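Local coordinates for isoaspartyl dipeptidase (Fervidobacterium islandicum, PDB 7CDH), which probably hydrolyses isoaspartyl (beta-aspartyl) dipeptides as a zinc-dependent amidohydrolase-family metallopeptidase, in keeping with a part in protein repair, at residues A[132-146]-A[175-188]. Numbering follows the deposited sequence.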
loop_
_atom_site.group_PDB
_atom_site.type_symbol
_atom_site.label_atom_id
_atom_site.label_comp_id
_atom_site.label_asym_id
_atom_site.label_seq_id
_atom_site.Cartn_x
_atom_site.Cartn_y
_atom_site.Cartn_z
ATOM N N VAL A 132 14.918 12.380 -8.999
ATOM C CA VAL A 132 14.722 12.341 -7.526
ATOM C C VAL A 132 13.222 12.484 -7.281
ATOM O O VAL A 132 12.610 13.370 -7.890
ATOM C CB VAL A 132 15.538 13.480 -6.893
ATOM C CG1 VAL A 132 15.115 13.736 -5.467
ATOM C CG2 VAL A 132 17.029 13.202 -7.007
ATOM N N PRO A 133 12.547 11.633 -6.463
ATOM C CA PRO A 133 13.148 10.547 -5.692
ATOM C C PRO A 133 13.511 9.335 -6.552
ATOM O O PRO A 133 12.810 9.018 -7.509
ATOM C CB PRO A 133 12.014 10.107 -4.722
ATOM C CG PRO A 133 10.747 10.420 -5.435
ATOM C CD PRO A 133 11.071 11.633 -6.301
ATOM N N PRO A 134 14.607 8.620 -6.240
ATOM C CA PRO A 134 15.174 7.658 -7.174
ATOM C C PRO A 134 14.417 6.331 -7.183
ATOM O O PRO A 134 13.970 5.956 -6.127
ATOM C CB PRO A 134 16.604 7.473 -6.652
ATOM C CG PRO A 134 16.479 7.706 -5.188
ATOM C CD PRO A 134 15.433 8.796 -5.051
ATOM N N VAL A 135 14.310 5.704 -8.362
ATOM C CA VAL A 135 13.743 4.343 -8.563
ATOM C C VAL A 135 14.636 3.391 -7.770
ATOM O O VAL A 135 15.837 3.671 -7.657
ATOM C CB VAL A 135 13.728 3.928 -10.050
ATOM C CG1 VAL A 135 12.717 4.716 -10.850
ATOM C CG2 VAL A 135 15.137 4.021 -10.696
ATOM N N THR A 136 14.078 2.293 -7.273
ATOM C CA THR A 136 14.802 1.339 -6.408
ATOM C C THR A 136 14.325 -0.055 -6.795
ATOM O O THR A 136 13.306 -0.129 -7.447
ATOM C CB THR A 136 14.626 1.688 -4.923
ATOM O OG1 THR A 136 13.292 1.366 -4.531
ATOM C CG2 THR A 136 14.881 3.150 -4.629
ATOM N N PHE A 137 15.116 -1.077 -6.489
ATOM C CA PHE A 137 14.743 -2.495 -6.623
ATOM C C PHE A 137 13.777 -2.917 -5.517
ATOM O O PHE A 137 12.954 -3.758 -5.784
ATOM C CB PHE A 137 15.982 -3.373 -6.492
ATOM C CG PHE A 137 16.952 -3.292 -7.632
ATOM C CD1 PHE A 137 18.000 -2.383 -7.616
ATOM C CD2 PHE A 137 16.828 -4.138 -8.714
ATOM C CE1 PHE A 137 18.919 -2.331 -8.659
ATOM C CE2 PHE A 137 17.760 -4.098 -9.741
ATOM C CZ PHE A 137 18.820 -3.217 -9.711
ATOM N N THR A 138 13.929 -2.369 -4.304
ATOM C CA THR A 138 13.369 -2.901 -3.029
ATOM C C THR A 138 12.644 -1.810 -2.234
ATOM O O THR A 138 12.276 -2.082 -1.114
ATOM C CB THR A 138 14.474 -3.457 -2.117
ATOM O OG1 THR A 138 15.185 -2.280 -1.724
ATOM C CG2 THR A 138 15.405 -4.474 -2.756
ATOM N N GLY A 139 12.509 -0.588 -2.734
ATOM C CA GLY A 139 11.801 0.477 -1.997
ATOM C C GLY A 139 12.705 1.436 -1.261
ATOM O O GLY A 139 12.199 2.506 -0.812
ATOM N N SER A 140 13.986 1.125 -1.090
ATOM C CA SER A 140 14.943 2.130 -0.547
ATOM C C SER A 140 16.319 1.913 -1.165
ATOM O O SER A 140 16.704 0.738 -1.384
ATOM C CB SER A 140 14.973 2.146 0.989
ATOM O OG SER A 140 15.724 1.076 1.575
ATOM N N ILE A 141 17.052 2.987 -1.433
ATOM C CA ILE A 141 18.409 2.805 -2.015
ATOM C C ILE A 141 19.309 2.126 -0.976
ATOM O O ILE A 141 20.224 1.388 -1.361
ATOM C CB ILE A 141 18.979 4.113 -2.568
ATOM C CG1 ILE A 141 19.310 5.112 -1.473
ATOM C CG2 ILE A 141 18.046 4.704 -3.613
ATOM C CD1 ILE A 141 19.584 6.499 -2.031
ATOM N N MET A 142 19.021 2.286 0.303
ATOM C CA MET A 142 19.887 1.692 1.336
ATOM C C MET A 142 19.705 0.175 1.301
ATOM O O MET A 142 20.716 -0.525 1.385
ATOM C CB MET A 142 19.574 2.242 2.716
ATOM C CG MET A 142 20.528 1.728 3.742
ATOM S SD MET A 142 20.149 2.264 5.424
ATOM C CE MET A 142 20.594 3.997 5.353
ATOM N N ARG A 143 18.466 -0.320 1.189
ATOM C CA ARG A 143 18.212 -1.772 1.056
ATOM C C ARG A 143 18.809 -2.298 -0.252
ATOM O O ARG A 143 19.321 -3.413 -0.211
ATOM C CB ARG A 143 16.729 -2.120 1.085
ATOM C CG ARG A 143 16.109 -1.972 2.453
ATOM C CD ARG A 143 14.603 -2.164 2.322
ATOM N NE ARG A 143 14.394 -3.555 2.021
ATOM C CZ ARG A 143 14.384 -4.489 2.955
ATOM N NH1 ARG A 143 14.575 -4.120 4.222
ATOM N NH2 ARG A 143 14.217 -5.770 2.606
ATOM N N ASP A 144 18.763 -1.522 -1.339
ATOM C CA ASP A 144 19.316 -1.926 -2.659
ATOM C C ASP A 144 20.805 -2.254 -2.520
ATOM O O ASP A 144 21.219 -3.364 -2.898
ATOM C CB ASP A 144 19.069 -0.878 -3.726
ATOM C CG ASP A 144 17.639 -0.769 -4.213
ATOM O OD1 ASP A 144 16.769 -1.515 -3.691
ATOM O OD2 ASP A 144 17.409 0.074 -5.147
ATOM N N ILE A 145 21.575 -1.355 -1.929
ATOM C CA ILE A 145 23.048 -1.531 -1.826
ATOM C C ILE A 145 23.354 -2.608 -0.783
ATOM O O ILE A 145 24.303 -3.311 -0.948
ATOM C CB ILE A 145 23.747 -0.190 -1.564
ATOM C CG1 ILE A 145 25.265 -0.325 -1.727
ATOM C CG2 ILE A 145 23.341 0.377 -0.214
ATOM C CD1 ILE A 145 26.016 1.006 -1.832
ATOM N N VAL A 146 22.535 -2.819 0.231
ATOM C CA VAL A 146 22.866 -3.865 1.242
ATOM C C VAL A 146 22.548 -5.232 0.615
ATOM O O VAL A 146 23.442 -6.085 0.641
ATOM C CB VAL A 146 22.191 -3.569 2.597
ATOM C CG1 VAL A 146 22.314 -4.694 3.613
ATOM C CG2 VAL A 146 22.740 -2.302 3.208
ATOM N N ILE A 175 19.530 11.146 0.345
ATOM C CA ILE A 175 20.013 10.126 -0.630
ATOM C C ILE A 175 21.505 9.868 -0.386
ATOM O O ILE A 175 21.892 8.698 -0.305
ATOM C CB ILE A 175 19.720 10.571 -2.079
ATOM C CG1 ILE A 175 18.223 10.513 -2.386
ATOM C CG2 ILE A 175 20.535 9.762 -3.095
ATOM C CD1 ILE A 175 17.819 11.533 -3.424
ATOM N N VAL A 176 22.309 10.912 -0.227
ATOM C CA VAL A 176 23.765 10.718 0.003
ATOM C C VAL A 176 23.954 9.998 1.344
ATOM O O VAL A 176 24.748 9.064 1.387
ATOM C CB VAL A 176 24.548 12.036 -0.055
ATOM C CG1 VAL A 176 25.991 11.832 0.347
ATOM C CG2 VAL A 176 24.477 12.666 -1.429
ATOM N N ALA A 177 23.272 10.415 2.407
ATOM C CA ALA A 177 23.413 9.753 3.730
ATOM C C ALA A 177 22.971 8.287 3.656
ATOM O O ALA A 177 23.620 7.443 4.279
ATOM C CB ALA A 177 22.660 10.490 4.802
ATOM N N ASP A 178 21.927 7.980 2.899
ATOM C CA ASP A 178 21.406 6.591 2.789
ATOM C C ASP A 178 22.430 5.730 2.037
ATOM O O ASP A 178 22.728 4.629 2.488
ATOM C CB ASP A 178 19.998 6.586 2.198
ATOM C CG ASP A 178 18.923 7.056 3.189
ATOM O OD1 ASP A 178 19.296 7.394 4.369
ATOM O OD2 ASP A 178 17.697 7.102 2.782
ATOM N N ILE A 179 23.038 6.224 0.978
ATOM C CA ILE A 179 23.953 5.371 0.189
ATOM C C ILE A 179 25.284 5.254 0.949
ATOM O O ILE A 179 25.847 4.154 0.983
ATOM C CB ILE A 179 24.050 5.884 -1.259
ATOM C CG1 ILE A 179 24.189 4.728 -2.258
ATOM C CG2 ILE A 179 25.167 6.894 -1.417
ATOM C CD1 ILE A 179 22.996 3.787 -2.294
ATOM N N ARG A 180 25.704 6.287 1.668
ATOM C CA ARG A 180 26.892 6.206 2.548
ATOM C C ARG A 180 26.655 5.154 3.626
ATOM O O ARG A 180 27.529 4.282 3.839
ATOM C CB ARG A 180 27.257 7.553 3.164
ATOM C CG ARG A 180 28.179 7.434 4.362
ATOM C CD ARG A 180 28.870 8.746 4.626
ATOM N NE ARG A 180 29.752 8.677 5.788
ATOM C CZ ARG A 180 30.891 7.974 5.865
ATOM N NH1 ARG A 180 31.312 7.231 4.858
ATOM N NH2 ARG A 180 31.617 8.008 6.967
ATOM N N VAL A 181 25.521 5.185 4.307
ATOM C CA VAL A 181 25.333 4.206 5.419
ATOM C C VAL A 181 25.165 2.794 4.845
ATOM O O VAL A 181 25.751 1.818 5.424
ATOM C CB VAL A 181 24.192 4.638 6.341
ATOM C CG1 VAL A 181 23.683 3.486 7.191
ATOM C CG2 VAL A 181 24.676 5.789 7.210
ATOM N N GLY A 182 24.424 2.681 3.744
ATOM C CA GLY A 182 24.235 1.387 3.084
ATOM C C GLY A 182 25.568 0.810 2.643
ATOM O O GLY A 182 25.752 -0.408 2.761
ATOM N N GLY A 183 26.454 1.673 2.137
ATOM C CA GLY A 183 27.850 1.341 1.807
ATOM C C GLY A 183 28.606 0.760 2.990
ATOM O O GLY A 183 29.291 -0.275 2.809
ATOM N N MET A 184 28.498 1.383 4.159
ATOM C CA MET A 184 29.243 0.949 5.367
ATOM C C MET A 184 28.755 -0.450 5.800
ATOM O O MET A 184 29.588 -1.296 6.136
ATOM C CB MET A 184 29.056 1.948 6.516
ATOM C CG MET A 184 29.602 3.333 6.209
ATOM S SD MET A 184 29.272 4.586 7.472
ATOM C CE MET A 184 30.248 3.940 8.828
ATOM N N ILE A 185 27.450 -0.684 5.820
ATOM C CA ILE A 185 26.864 -1.972 6.273
ATOM C C ILE A 185 27.332 -3.091 5.332
ATOM O O ILE A 185 27.572 -4.228 5.790
ATOM C CB ILE A 185 25.329 -1.824 6.317
ATOM C CG1 ILE A 185 24.893 -0.824 7.395
ATOM C CG2 ILE A 185 24.626 -3.167 6.497
ATOM C CD1 ILE A 185 23.413 -0.401 7.304
ATOM N N SER A 186 27.434 -2.795 4.045
ATOM C CA SER A 186 27.612 -3.790 2.966
ATOM C C SER A 186 29.101 -3.923 2.583
ATOM O O SER A 186 29.448 -4.792 1.753
ATOM C CB SER A 186 26.743 -3.402 1.787
ATOM O OG SER A 186 27.259 -2.270 1.120
ATOM N N GLY A 187 29.965 -3.094 3.148
ATOM C CA GLY A 187 31.398 -3.124 2.831
ATOM C C GLY A 187 31.671 -2.639 1.422
ATOM O O GLY A 187 32.723 -2.948 0.916
ATOM N N LYS A 188 30.773 -1.864 0.825
ATOM C CA LYS A 188 30.964 -1.238 -0.513
ATOM C C LYS A 188 31.225 0.271 -0.387
ATOM O O LYS A 188 31.001 0.824 0.684
ATOM C CB LYS A 188 29.708 -1.504 -1.330
ATOM C CG LYS A 188 29.398 -2.972 -1.502
ATOM C CD LYS A 188 28.300 -3.163 -2.498
ATOM C CE LYS A 188 27.300 -4.235 -2.143
ATOM N NZ LYS A 188 26.073 -4.000 -2.922
HETATM O O HOH W 1 17.325 4.423 1.705
#
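Ile145 enters the surface of helix 175-186 as a knob into a hole formed by Ile179, Gly182, Gly183 and Ser186, a worked example of how glycine lets two helices approach closely. Its CG2 lies 3.6 Å from Gly182 CA, where a beta carbon on Gly182 would collide with that methyl, and the axes of helices 141-146 and 175-186 over these segments come within 8.3 Å at a crossing angle of -25°. With CG1 anti to the backbone N (chi1 -169°), the longer branch runs on to Gly183, CD1 ending 4.0 Å from Gly183 N. Cut back to an alanine, this position would probably leave a gap over Gly182 and Gly183 and give Ile179 CD1 less to pack on. Toward the start of helix 141-146, Ile141 crosses Ile175 at about a right angle, Ile141 CD1 against Ile175 CG2; further along, Val146 CG2 rests 3.9 Å from Ile185 CG2.

The two helices are neighbours on the outside of the amidohydrolase TIM barrel and belong to successive beta-alpha units, with strand 151-159 between them in sequence. At the looser, partly exposed end, beyond exposed Gly187, Lys188 doubles back past Ile145 and gives NZ to Ile145 O at 2.7 Å, on a lone pair in the carbonyl plane; NZ also lies within hydrogen-bonding distance of the backbone O of Ile148, Asp149 and Val151.

A buried but more polar side forms around Met142, whose chain bends at chi3 (-72°) to bring CE within 3.6 Å of both Val181 CG1 and Asp178 O. Alongside, one water accepts from Met142 N and donates to Asp178 OD2 at 2.9 Å, bridging the first turn of helix 141-146 to Asp178. Asp178 has its strongest partner in Arg131 of a second subunit, a salt bridge, and Ile102 of that subunit packs on Met142.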